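Local coordinates for protein ABC sugar (Ribose) transporter, periplasmic substrate-binding subunit (Rhodobacter sphaeroides, PDB 3L49) that probably binds a sugar or related carbohydrate in the periplasm and presents it to its ABC importer for uptake, at residues I8-I13 with Q25-E30; L41-N46 with V51-T56; L114-V119 with K148-A153; P138-R143 with W196-V201; E231-A234 with P239-A242. All blocks are in the same frame, centred on the assembly; numbering follows the deposited sequence.

How the contacts relate
From the N terminus, contact 1 closes first, folding helix 18-33 back onto strand 7-12, and contact 2 follows in series, closing the short turn between strand 37-42 and helix 47-60. The two touch, because strands 7-12 and 37-42 are neighbours in one sheet. Contacts 3 and 4 cross: residues 138-143 come between the segments of contact 3, and residues 148-153 between those of contact 4, both on helix 138-152; they meet where Met118 and Leu114 pack on Trp196. Contact 5 closes last, another short loop, and touches contact 3 through Ala242. Contacts 1 and 2 lie in one lobe and contacts 3, 4 and 5 in the other, as expected for a two-lobed periplasmic binding protein.

Contact 1. Residues I8-I13 with Q25-E30; sequences IGITAI and QAQIAE
Ile10, at the middle of strand 7-12, carries the whole contact with Gln27 and Ile28 of helix 18-33. Ahead of it, Ile8 turns to other neighbours, packing on Ile31 of the same helix and on Val259 and Leu263 of helix 248-263. Ile10 itself points at the helix. Its CG1 stands anti to the carbonyl carbon (chi1 -60°), and the extended chi2 of 156° carries CD1 out to the helix surface. There CD1 meets Ile28 CG1 at 3.7 Å, the two side chains crossing at about a right angle, and also rests on Gln27 CB at 3.8 Å. The branch methyl Ile10 CG2 lies 3.6 Å from Gln27 OE1. This buried oxygen has no hydrogen-bond partner in the model and faces hydrocarbon instead. The amide is held through its other end, where NE2 donates to Gln68 OE1 and to the carbonyl of Ala23. Cutting Ile10 back to an alanine is likely to open a gap between strand and helix, leaving Ile28 CG1 without this apolar partner and the carbonyl end of the Gln27 amide less confined. Past Ile10 the strand alternates: Thr11 points away from the helix and packs on Ile54 and Leu57 of helix 47-60, while Ala12 points back towards the helix and touches Tyr24. Strand 7-12 thus runs between strands 37-42 and 64-68 with a helix layer on each face, and helix 18-33 is the crossover of the beta-alpha-beta unit that leads into strand 37-42.

Contact 2. Residues L41-N46 with V51-T56; sequences LDAGRN and VSQIQT
The side-chain amide of Gln53 comes down on the backbone carbonyl of Asp42 from above its plane. NE2 donates to Asp42 O over 2.8 Å, and the bond is nearly straight at the hydrogen (170°), yet the donor stands 73° out of the carbonyl plane, well off the lone pairs. The acceptor does lie almost in the plane of the Gln53 amide, so the irregularity belongs to the carbonyl side. The other end of the amide settles beside Ala43, with OE1 3.3 Å from Ala43 CA and 3.4 Å from its CB. The approach of OE1 to Ala43 N has too poor an angle to be a bond.

The aliphatic part of Gln53 is extended beyond CG and runs alongside Leu41 in the opposite direction. Leu41 CB lies 3.8 Å from Gln53 CD, and Leu41 CD1 reaches back to the helix backbone, 3.3 Å from Gln53 O. Leu41 CD1 also lies 4.4 Å from Thr56 CG2. The chain then turns sharply: Asp42 OD1 accepts from Gly44 N at 2.8 Å in an Asx turn, and a type I' turn spans Ala43 to Asn46, which caps helix 47-60 by offering OD1 to Thr49 N.

Gln53 therefore ties the end of strand 37-42, an outermost strand of the sheet, to the helix that follows it. Strand 7-12 pairs with the strand's inner edge, and on the helix's far side Ile54 packs on Leu75 and Ile82 of helix 72-84.

Contact 3. Residues L114-V119 with K148-A153; sequences LALQMV and KYVLEA
No ring or amide face takes part where Ala115, Leu116 and Val119 meet Val150; the junction is wholly aliphatic, made chiefly by methyl groups, and the Tyr149 ring and the Gln117 amide lie to the outside of it. Val150 supplies the one side chain that all three partners touch. Its CG1, anti to the backbone N (chi1 159°), projects towards helix 107-122 and is shared by all three partners there. Closest is Ala115 CB, 3.9 Å from Val150 CG1, with Val150 CB only slightly farther off at 4.1 Å. Leu116 starts from a backbone position beside the contact, but its CG is placed beside the backbone N (chi1 -76°) and this brings CD2 round to within 4.1 Å of Val150 CG1, the two side chains meeting at about a right angle. One turn on from Ala115, Val119 CG1 makes a looser approach, 4.4 Å from Val150 CG1.

These are neighbouring helices on one face of the sheet in an alpha/beta lobe, and both lead in the same general direction, as successive helices in such folds do. Their short segments approach to 9.3 Å between axes and are inclined at -40°. The small Ala115 lets the backbones draw together at this point, its CA lying 6.7 Å from that of Val150. Towards the sheet, Leu151 packs on Val157 and Ile159 of strand 157-159, and Val119 also touches Val157. On the inner side of helix 107-122, Leu114 and Met118 rest on Trp196 and Tyr221 of the adjacent strands 194-197 and 219-222. Leu116, by contrast, is exposed to solvent.

Contact 4. Residues P138-R143 with W196-V201; sequences PVCKIR and WACWDV
A disulfide joins Cys140, in the first turn of helix 138-152, to Cys198, in the loop that follows strand 194-197, beside the site where an unidentified small molecule is bound. The sulfurs Cys140 SG and Cys198 SG are 2.0 Å apart with a right-handed chi3 of 73°. Cys198 directs SG between its own N and carbonyl carbon (chi1 70°), and the short link draws the two CA atoms to 5.3 Å.

One turn along the helix, Arg143 stretches past this bridge. Its NH1 lies 2.8 Å from Cys198 O, but the bent angle of 126° makes the hydrogen bond weak. The same NH1 also hydrogen-bonds an oxygen of the bound molecule, while NE donates to Asn107 OD1, its stronger protein partner. Val139 CG2 covers one face of the guanidinium, 3.5 Å above the plane and towards its rim. At the Arg143 backbone, Trp196 CZ2 comes to 3.5 Å from Arg143 O, and Cys198 N sits above one face of the indole.

A leucine in place of Arg143 would probably leave Asn107 OD1 and the bound molecule without this donor and the Cys198 carbonyl without even its weak one. The covalent link fixes helix start and loop against each other. Several partners hold the guanidinium, with NH1 turned to the bound molecule, which probably comes from the crystallisation medium and leaves a natural ligand's contacts undecided.

Contact 5. Residues E231-A234 with P239-A242; sequences EMVA and PAGA
Apolar packing accounts for the direct contact, with Ala240 CB as its centre. This methyl points at the last turn of helix 227-234 and fits between two successive residues there, 3.6 Å from Met232 CB and 3.8 Å from Val233 CG2. Met232 takes part through its CB; beyond CB its side chain packs on Ile204 and Gln208 of helix 200-212. Val233 places CG1 anti to the backbone N (chi1 163°), which leaves CG2 to lean over the strand, 4.0 Å from Ala242 N.

Backbone against backbone is also close: Val233 CA lies 3.6 Å from Ala240 O, yet no hydrogen bond crosses directly between residues 231-234 and 239-242. The polar ties pass instead through third residues. Lys281 NZ donates to both Val233 O and Ala240 O, and Ser238 OG bonds to Ala240 N, with a weak bond to Met232 O.

The contact closes the return from helix to strand in the beta-alpha-beta unit of strands 219-222 and 240-245. The small Ala240 and Gly241 allow the close approach, and the shared lysine satisfies carbonyls on both sides; its positive charge, at the C-terminal end of the helix, would probably interact favourably with the helix dipole.

Contact 1. Residues I8-I13 with Q25-E30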
# COMPACT_ATOMS: atom_id res chain seq x y z
N ILE A 8 17.63 15.55 6.59
CA ILE A 8 16.30 15.18 6.11
C ILE A 8 15.61 14.30 7.14
O ILE A 8 16.13 13.26 7.51
CB ILE A 8 16.35 14.42 4.74
CG1 ILE A 8 17.29 15.11 3.73
CG2 ILE A 8 14.94 14.18 4.18
CD1 ILE A 8 16.95 16.55 3.36
N GLY A 9 14.45 14.74 7.60
CA GLY A 9 13.61 13.93 8.46
C GLY A 9 12.73 12.97 7.68
O GLY A 9 12.22 13.30 6.62
N ILE A 10 12.57 11.76 8.22
CA ILE A 10 11.65 10.75 7.69
C ILE A 10 10.61 10.42 8.76
O ILE A 10 10.98 10.09 9.89
CB ILE A 10 12.38 9.43 7.31
CG1 ILE A 10 13.44 9.67 6.24
CG2 ILE A 10 11.38 8.35 6.86
CD1 ILE A 10 14.51 8.61 6.27
N THR A 11 9.33 10.53 8.42
CA THR A 11 8.26 10.09 9.32
C THR A 11 7.35 9.04 8.65
O THR A 11 6.55 9.35 7.78
CB THR A 11 7.46 11.29 9.97
OG1 THR A 11 6.28 10.80 10.61
CG2 THR A 11 7.06 12.35 8.95
N ALA A 12 7.50 7.79 9.07
CA ALA A 12 6.72 6.67 8.55
C ALA A 12 5.78 6.16 9.63
O ALA A 12 6.11 6.22 10.81
CB ALA A 12 7.63 5.56 8.11
N ILE A 13 4.63 5.62 9.24
CA ILE A 13 3.72 5.08 10.25
C ILE A 13 4.15 3.69 10.76
O ILE A 13 3.76 3.27 11.83
CB ILE A 13 2.22 5.13 9.83
CG1 ILE A 13 1.32 4.97 11.07
CG2 ILE A 13 1.93 4.11 8.72
CD1 ILE A 13 -0.14 5.34 10.88
N GLN A 25 13.97 1.92 4.65
CA GLN A 25 15.40 1.63 4.59
C GLN A 25 16.06 2.30 3.38
O GLN A 25 17.20 2.76 3.47
CB GLN A 25 15.61 0.13 4.47
CG GLN A 25 16.64 -0.45 5.39
CD GLN A 25 16.00 -1.23 6.52
OE1 GLN A 25 15.80 -2.44 6.41
NE2 GLN A 25 15.66 -0.54 7.60
N ALA A 26 15.33 2.31 2.26
CA ALA A 26 15.80 2.89 0.99
C ALA A 26 15.99 4.40 1.09
O ALA A 26 16.94 4.95 0.51
CB ALA A 26 14.84 2.56 -0.13
N GLN A 27 15.08 5.06 1.81
CA GLN A 27 15.18 6.48 2.11
C GLN A 27 16.42 6.81 2.92
O GLN A 27 17.19 7.69 2.53
CB GLN A 27 13.93 6.97 2.85
CG GLN A 27 12.74 7.20 1.95
CD GLN A 27 11.44 7.24 2.73
OE1 GLN A 27 11.08 8.26 3.29
NE2 GLN A 27 10.74 6.12 2.78
N ILE A 28 16.62 6.08 4.02
CA ILE A 28 17.78 6.27 4.90
C ILE A 28 19.07 6.09 4.11
O ILE A 28 19.96 6.95 4.17
CB ILE A 28 17.74 5.29 6.11
CG1 ILE A 28 16.55 5.60 7.03
CG2 ILE A 28 19.05 5.35 6.92
CD1 ILE A 28 16.28 4.51 8.08
N ALA A 29 19.14 4.99 3.36
CA ALA A 29 20.31 4.63 2.55
C ALA A 29 20.66 5.69 1.51
O ALA A 29 21.84 6.00 1.31
CB ALA A 29 20.09 3.29 1.87
N GLU A 30 19.63 6.25 0.87
CA GLU A 30 19.82 7.25 -0.17
C GLU A 30 20.24 8.61 0.38
O GLU A 30 21.07 9.29 -0.22
CB GLU A 30 18.58 7.35 -1.07
CG GLU A 30 18.84 8.00 -2.45
CD GLU A 30 19.95 7.31 -3.29
OE1 GLU A 30 20.28 6.12 -3.04
OE2 GLU A 30 20.49 7.96 -4.21

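Contact 2. Residues L41-N46 with V51-T56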
# COMPACT_ATOMS: atom_id res chain seq x y z
N LEU A 41 12.29 8.51 11.86
CA LEU A 41 11.30 8.20 12.90
C LEU A 41 10.22 7.22 12.42
O LEU A 41 9.66 7.37 11.32
CB LEU A 41 10.68 9.49 13.45
CG LEU A 41 11.63 10.54 14.07
CD1 LEU A 41 10.90 11.84 14.22
CD2 LEU A 41 12.24 10.10 15.43
N ASP A 42 9.95 6.23 13.26
CA ASP A 42 9.01 5.15 12.98
C ASP A 42 7.92 5.17 14.06
O ASP A 42 8.20 5.09 15.26
CB ASP A 42 9.76 3.81 12.95
CG ASP A 42 8.84 2.57 12.98
OD1 ASP A 42 7.60 2.68 12.93
OD2 ASP A 42 9.38 1.45 13.06
N ALA A 43 6.66 5.23 13.63
CA ALA A 43 5.55 5.43 14.56
C ALA A 43 5.04 4.17 15.21
O ALA A 43 4.23 4.24 16.14
CB ALA A 43 4.42 6.18 13.87
N GLY A 44 5.50 3.01 14.74
CA GLY A 44 5.03 1.71 15.21
C GLY A 44 3.52 1.51 15.09
O GLY A 44 2.90 0.97 16.00
N ARG A 45 2.96 1.97 13.97
CA ARG A 45 1.52 1.85 13.64
C ARG A 45 0.57 2.59 14.60
O ARG A 45 -0.65 2.37 14.61
CB ARG A 45 1.11 0.39 13.40
CG ARG A 45 1.66 -0.17 12.09
CD ARG A 45 0.80 0.29 10.91
NE ARG A 45 1.48 0.18 9.62
CZ ARG A 45 0.98 0.65 8.48
NH1 ARG A 45 -0.20 1.27 8.46
NH2 ARG A 45 1.67 0.52 7.35
N ASN A 46 1.14 3.49 15.39
CA ASN A 46 0.37 4.36 16.26
C ASN A 46 0.31 5.74 15.64
O ASN A 46 1.35 6.34 15.36
CB ASN A 46 1.02 4.43 17.64
CG ASN A 46 0.21 5.24 18.62
OD1 ASN A 46 0.53 6.39 18.91
ND2 ASN A 46 -0.87 4.65 19.12
N VAL A 51 2.13 11.77 15.02
CA VAL A 51 1.82 13.16 15.34
C VAL A 51 2.96 13.84 16.13
O VAL A 51 3.47 14.89 15.71
CB VAL A 51 0.49 13.27 16.12
CG1 VAL A 51 0.27 14.68 16.65
CG2 VAL A 51 -0.67 12.86 15.24
N SER A 52 3.37 13.23 17.24
CA SER A 52 4.45 13.79 18.04
C SER A 52 5.81 13.67 17.35
O SER A 52 6.69 14.52 17.53
CB SER A 52 4.49 13.15 19.43
OG SER A 52 4.88 11.80 19.35
N GLN A 53 5.97 12.63 16.54
CA GLN A 53 7.18 12.48 15.72
C GLN A 53 7.30 13.58 14.67
O GLN A 53 8.41 14.03 14.36
CB GLN A 53 7.24 11.10 15.10
CG GLN A 53 7.89 10.09 16.02
CD GLN A 53 7.66 8.68 15.58
OE1 GLN A 53 6.84 8.41 14.71
NE2 GLN A 53 8.37 7.75 16.21
N ILE A 54 6.17 14.02 14.14
CA ILE A 54 6.11 15.21 13.28
C ILE A 54 6.51 16.49 14.07
O ILE A 54 7.35 17.27 13.60
CB ILE A 54 4.72 15.34 12.59
CG1 ILE A 54 4.56 14.25 11.52
CG2 ILE A 54 4.54 16.72 11.96
CD1 ILE A 54 3.13 14.05 11.03
N GLN A 55 5.92 16.65 15.26
CA GLN A 55 6.20 17.78 16.17
C GLN A 55 7.68 17.92 16.45
O GLN A 55 8.23 19.02 16.38
CB GLN A 55 5.47 17.61 17.50
CG GLN A 55 3.95 17.70 17.43
CD GLN A 55 3.27 17.37 18.75
OE1 GLN A 55 3.83 16.68 19.60
NE2 GLN A 55 2.06 17.87 18.92
N THR A 56 8.30 16.78 16.77
CA THR A 56 9.75 16.65 16.91
C THR A 56 10.52 17.19 15.71
O THR A 56 11.42 18.02 15.85
CB THR A 56 10.11 15.17 17.07
OG1 THR A 56 9.42 14.63 18.20
CG2 THR A 56 11.61 14.98 17.24

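Contact 3. Residues L114-V119 with K148-A153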
# COMPACT_ATOMS: atom_id res chain seq x y z
N LEU A 114 -5.57 -5.23 -11.78
CA LEU A 114 -5.82 -6.29 -10.81
C LEU A 114 -7.30 -6.68 -10.83
O LEU A 114 -7.64 -7.87 -10.94
CB LEU A 114 -5.37 -5.85 -9.40
CG LEU A 114 -5.42 -6.92 -8.30
CD1 LEU A 114 -4.30 -7.91 -8.45
CD2 LEU A 114 -5.40 -6.29 -6.92
N ALA A 115 -8.18 -5.68 -10.77
CA ALA A 115 -9.63 -5.90 -10.86
C ALA A 115 -10.03 -6.60 -12.16
O ALA A 115 -10.85 -7.53 -12.15
CB ALA A 115 -10.38 -4.60 -10.72
N LEU A 116 -9.41 -6.18 -13.26
CA LEU A 116 -9.67 -6.75 -14.58
C LEU A 116 -9.22 -8.21 -14.65
O LEU A 116 -9.93 -9.05 -15.21
CB LEU A 116 -8.99 -5.93 -15.68
CG LEU A 116 -9.67 -4.62 -16.06
CD1 LEU A 116 -8.66 -3.69 -16.70
CD2 LEU A 116 -10.86 -4.87 -16.98
N GLN A 117 -8.06 -8.50 -14.05
CA GLN A 117 -7.56 -9.87 -13.94
C GLN A 117 -8.53 -10.78 -13.18
O GLN A 117 -8.78 -11.92 -13.58
CB GLN A 117 -6.20 -9.89 -13.27
CG GLN A 117 -5.54 -11.24 -13.33
CD GLN A 117 -5.30 -11.66 -14.75
OE1 GLN A 117 -4.65 -10.94 -15.51
NE2 GLN A 117 -5.84 -12.82 -15.14
N MET A 118 -9.05 -10.25 -12.08
CA MET A 118 -10.01 -10.94 -11.23
C MET A 118 -11.29 -11.33 -11.99
O MET A 118 -11.77 -12.46 -11.87
CB MET A 118 -10.34 -10.07 -10.02
CG MET A 118 -11.13 -10.76 -8.91
SD MET A 118 -11.43 -9.70 -7.48
CE MET A 118 -10.00 -8.65 -7.54
N VAL A 119 -11.83 -10.40 -12.78
CA VAL A 119 -13.06 -10.67 -13.53
C VAL A 119 -12.80 -11.57 -14.75
O VAL A 119 -13.65 -12.39 -15.13
CB VAL A 119 -13.87 -9.37 -13.85
CG1 VAL A 119 -13.02 -8.33 -14.49
CG2 VAL A 119 -15.07 -9.65 -14.73
N LYS A 148 -14.04 -1.03 -7.98
CA LYS A 148 -15.48 -0.86 -7.96
C LYS A 148 -15.99 -0.31 -9.30
O LYS A 148 -17.02 -0.75 -9.80
CB LYS A 148 -15.91 -0.00 -6.77
CG LYS A 148 -17.42 -0.01 -6.54
CD LYS A 148 -17.79 -0.54 -5.17
CE LYS A 148 -18.10 0.58 -4.20
NZ LYS A 148 -19.39 1.28 -4.47
N TYR A 149 -15.23 0.62 -9.88
CA TYR A 149 -15.56 1.19 -11.19
C TYR A 149 -15.57 0.12 -12.30
O TYR A 149 -16.51 0.04 -13.09
CB TYR A 149 -14.62 2.36 -11.54
CG TYR A 149 -14.97 3.04 -12.84
CD1 TYR A 149 -14.11 2.99 -13.94
CD2 TYR A 149 -16.19 3.71 -12.99
CE1 TYR A 149 -14.44 3.61 -15.15
CE2 TYR A 149 -16.53 4.33 -14.20
CZ TYR A 149 -15.65 4.28 -15.27
OH TYR A 149 -15.99 4.88 -16.46
N VAL A 150 -14.51 -0.70 -12.34
CA VAL A 150 -14.40 -1.84 -13.25
C VAL A 150 -15.55 -2.84 -13.11
O VAL A 150 -16.08 -3.34 -14.12
CB VAL A 150 -13.02 -2.55 -13.06
CG1 VAL A 150 -13.04 -3.98 -13.57
CG2 VAL A 150 -11.94 -1.76 -13.76
N LEU A 151 -15.95 -3.10 -11.87
CA LEU A 151 -17.02 -4.06 -11.58
C LEU A 151 -18.41 -3.58 -12.00
O LEU A 151 -19.30 -4.41 -12.19
CB LEU A 151 -17.02 -4.46 -10.10
CG LEU A 151 -16.40 -5.83 -9.78
CD1 LEU A 151 -14.91 -5.89 -10.10
CD2 LEU A 151 -16.65 -6.21 -8.33
N GLU A 152 -18.56 -2.27 -12.17
CA GLU A 152 -19.79 -1.67 -12.71
C GLU A 152 -20.11 -2.21 -14.10
O GLU A 152 -21.28 -2.39 -14.44
CB GLU A 152 -19.68 -0.15 -12.80
CG GLU A 152 -19.64 0.60 -11.47
CD GLU A 152 -19.32 2.08 -11.65
OE1 GLU A 152 -18.91 2.73 -10.66
OE2 GLU A 152 -19.48 2.61 -12.77
N ALA A 153 -19.07 -2.48 -14.90
CA ALA A 153 -19.23 -2.98 -16.26
C ALA A 153 -19.67 -4.45 -16.34
O ALA A 153 -20.10 -4.92 -17.40
CB ALA A 153 -17.93 -2.77 -17.05

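Contact 4. Residues P138-R143 with W196-V201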
# COMPACT_ATOMS: atom_id res chain seq x y z
N PRO A 138 -4.71 7.00 1.12
CA PRO A 138 -4.82 7.43 -0.28
C PRO A 138 -4.69 6.33 -1.35
O PRO A 138 -5.55 6.23 -2.22
CB PRO A 138 -3.70 8.46 -0.41
CG PRO A 138 -3.64 9.08 0.93
CD PRO A 138 -3.96 7.99 1.92
N VAL A 139 -3.63 5.52 -1.28
CA VAL A 139 -3.40 4.47 -2.28
C VAL A 139 -4.45 3.35 -2.25
O VAL A 139 -4.81 2.80 -3.29
CB VAL A 139 -1.96 3.89 -2.25
CG1 VAL A 139 -0.95 5.00 -2.42
CG2 VAL A 139 -1.67 3.09 -0.96
N CYS A 140 -4.97 3.06 -1.07
CA CYS A 140 -6.01 2.05 -0.93
C CYS A 140 -7.37 2.59 -1.37
O CYS A 140 -8.24 1.83 -1.79
CB CYS A 140 -6.06 1.53 0.50
SG CYS A 140 -4.76 0.32 0.87
N LYS A 141 -7.53 3.91 -1.25
CA LYS A 141 -8.71 4.61 -1.76
C LYS A 141 -8.78 4.48 -3.27
O LYS A 141 -9.84 4.17 -3.83
CB LYS A 141 -8.64 6.09 -1.34
CG LYS A 141 -9.94 6.88 -1.45
CD LYS A 141 -9.98 7.75 -2.69
CE LYS A 141 -11.16 8.71 -2.65
NZ LYS A 141 -10.87 9.85 -1.74
N ILE A 142 -7.63 4.70 -3.93
CA ILE A 142 -7.52 4.57 -5.38
C ILE A 142 -7.74 3.12 -5.80
O ILE A 142 -8.56 2.85 -6.68
CB ILE A 142 -6.16 5.09 -5.91
CG1 ILE A 142 -5.96 6.57 -5.57
CG2 ILE A 142 -6.06 4.86 -7.42
CD1 ILE A 142 -4.49 7.06 -5.66
N ARG A 143 -7.02 2.19 -5.16
CA ARG A 143 -7.13 0.77 -5.47
C ARG A 143 -8.56 0.22 -5.34
O ARG A 143 -9.01 -0.56 -6.17
CB ARG A 143 -6.17 -0.05 -4.62
CG ARG A 143 -4.71 0.04 -5.06
CD ARG A 143 -3.81 -0.31 -3.90
NE ARG A 143 -2.43 0.12 -4.08
CZ ARG A 143 -1.50 0.07 -3.14
NH1 ARG A 143 -1.81 -0.39 -1.93
NH2 ARG A 143 -0.25 0.47 -3.39
N TRP A 196 -10.54 -9.98 -2.52
CA TRP A 196 -9.76 -8.80 -2.85
C TRP A 196 -9.30 -8.04 -1.58
O TRP A 196 -10.05 -7.93 -0.60
CB TRP A 196 -10.59 -7.87 -3.76
CG TRP A 196 -9.87 -6.63 -4.20
CD1 TRP A 196 -9.12 -6.48 -5.33
CD2 TRP A 196 -9.81 -5.37 -3.51
NE1 TRP A 196 -8.60 -5.22 -5.39
CE2 TRP A 196 -9.00 -4.51 -4.28
CE3 TRP A 196 -10.36 -4.89 -2.32
CZ2 TRP A 196 -8.73 -3.19 -3.90
CZ3 TRP A 196 -10.08 -3.58 -1.93
CH2 TRP A 196 -9.27 -2.75 -2.73
N ALA A 197 -8.08 -7.50 -1.63
CA ALA A 197 -7.63 -6.46 -0.68
C ALA A 197 -6.71 -5.45 -1.37
O ALA A 197 -6.14 -5.75 -2.43
CB ALA A 197 -6.94 -7.07 0.53
N CYS A 198 -6.56 -4.27 -0.78
CA CYS A 198 -5.73 -3.21 -1.37
C CYS A 198 -4.25 -3.46 -1.09
O CYS A 198 -3.38 -2.71 -1.55
CB CYS A 198 -6.15 -1.82 -0.88
SG CYS A 198 -5.77 -1.46 0.87
N TRP A 199 -3.96 -4.52 -0.35
CA TRP A 199 -2.59 -4.93 -0.06
C TRP A 199 -2.46 -6.43 0.20
O TRP A 199 -3.45 -7.11 0.47
CB TRP A 199 -1.95 -4.08 1.05
CG TRP A 199 -2.57 -4.21 2.42
CD1 TRP A 199 -3.89 -4.13 2.75
CD2 TRP A 199 -1.86 -4.41 3.65
NE1 TRP A 199 -4.05 -4.29 4.10
CE2 TRP A 199 -2.83 -4.46 4.68
CE3 TRP A 199 -0.51 -4.55 3.98
CZ2 TRP A 199 -2.48 -4.65 6.02
CZ3 TRP A 199 -0.17 -4.74 5.32
CH2 TRP A 199 -1.15 -4.80 6.31
N ASP A 200 -1.22 -6.91 0.09
CA ASP A 200 -0.80 -8.33 0.11
C ASP A 200 -1.09 -9.13 1.36
O ASP A 200 -1.53 -10.28 1.29
CB ASP A 200 0.72 -8.38 -0.03
CG ASP A 200 1.17 -8.82 -1.37
OD1 ASP A 200 0.35 -9.43 -2.09
OD2 ASP A 200 2.34 -8.56 -1.70
N VAL A 201 -0.75 -8.52 2.49
CA VAL A 201 -0.62 -9.21 3.77
C VAL A 201 -1.90 -9.95 4.23
O VAL A 201 -1.80 -11.14 4.54
CB VAL A 201 0.07 -8.29 4.85
CG1 VAL A 201 0.16 -8.96 6.20
CG2 VAL A 201 1.47 -7.89 4.38

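Contact 5. Residues E231-A234 with P239-A242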
# COMPACT_ATOMS: atom_id res chain seq x y z
N GLU A 231 5.29 -16.02 -4.02
CA GLU A 231 5.53 -17.46 -4.01
C GLU A 231 4.24 -18.29 -4.05
O GLU A 231 4.20 -19.35 -4.68
CB GLU A 231 6.36 -17.82 -2.79
CG GLU A 231 7.28 -19.02 -3.01
CD GLU A 231 7.98 -19.47 -1.73
OE1 GLU A 231 7.98 -18.72 -0.74
OE2 GLU A 231 8.54 -20.59 -1.74
N MET A 232 3.20 -17.80 -3.37
CA MET A 232 1.86 -18.41 -3.41
C MET A 232 1.21 -18.29 -4.79
O MET A 232 0.55 -19.23 -5.24
CB MET A 232 0.95 -17.76 -2.36
CG MET A 232 1.13 -18.26 -0.93
SD MET A 232 0.28 -17.15 0.22
CE MET A 232 0.15 -18.21 1.65
N VAL A 233 1.39 -17.14 -5.44
CA VAL A 233 0.87 -16.90 -6.79
C VAL A 233 1.56 -17.83 -7.80
O VAL A 233 0.90 -18.42 -8.66
CB VAL A 233 1.02 -15.41 -7.21
CG1 VAL A 233 0.90 -15.21 -8.73
CG2 VAL A 233 -0.02 -14.56 -6.48
N ALA A 234 2.88 -17.98 -7.65
CA ALA A 234 3.68 -18.84 -8.53
C ALA A 234 3.42 -20.34 -8.32
O ALA A 234 3.65 -21.13 -9.23
CB ALA A 234 5.18 -18.53 -8.36
N PRO A 239 -4.32 -21.30 -4.06
CA PRO A 239 -5.37 -20.41 -4.57
C PRO A 239 -5.03 -18.91 -4.63
O PRO A 239 -5.93 -18.09 -4.75
CB PRO A 239 -6.54 -20.66 -3.61
CG PRO A 239 -5.91 -21.07 -2.34
CD PRO A 239 -4.64 -21.79 -2.70
N ALA A 240 -3.76 -18.53 -4.54
CA ALA A 240 -3.39 -17.13 -4.75
C ALA A 240 -3.41 -16.83 -6.24
O ALA A 240 -2.71 -17.48 -7.01
CB ALA A 240 -2.04 -16.83 -4.15
N GLY A 241 -4.22 -15.84 -6.64
CA GLY A 241 -4.56 -15.60 -8.05
C GLY A 241 -3.74 -14.59 -8.83
O GLY A 241 -3.41 -14.84 -9.99
N ALA A 242 -3.44 -13.44 -8.22
CA ALA A 242 -2.59 -12.41 -8.84
C ALA A 242 -2.13 -11.37 -7.84
O ALA A 242 -2.78 -11.13 -6.83
CB ALA A 242 -3.31 -11.72 -10.02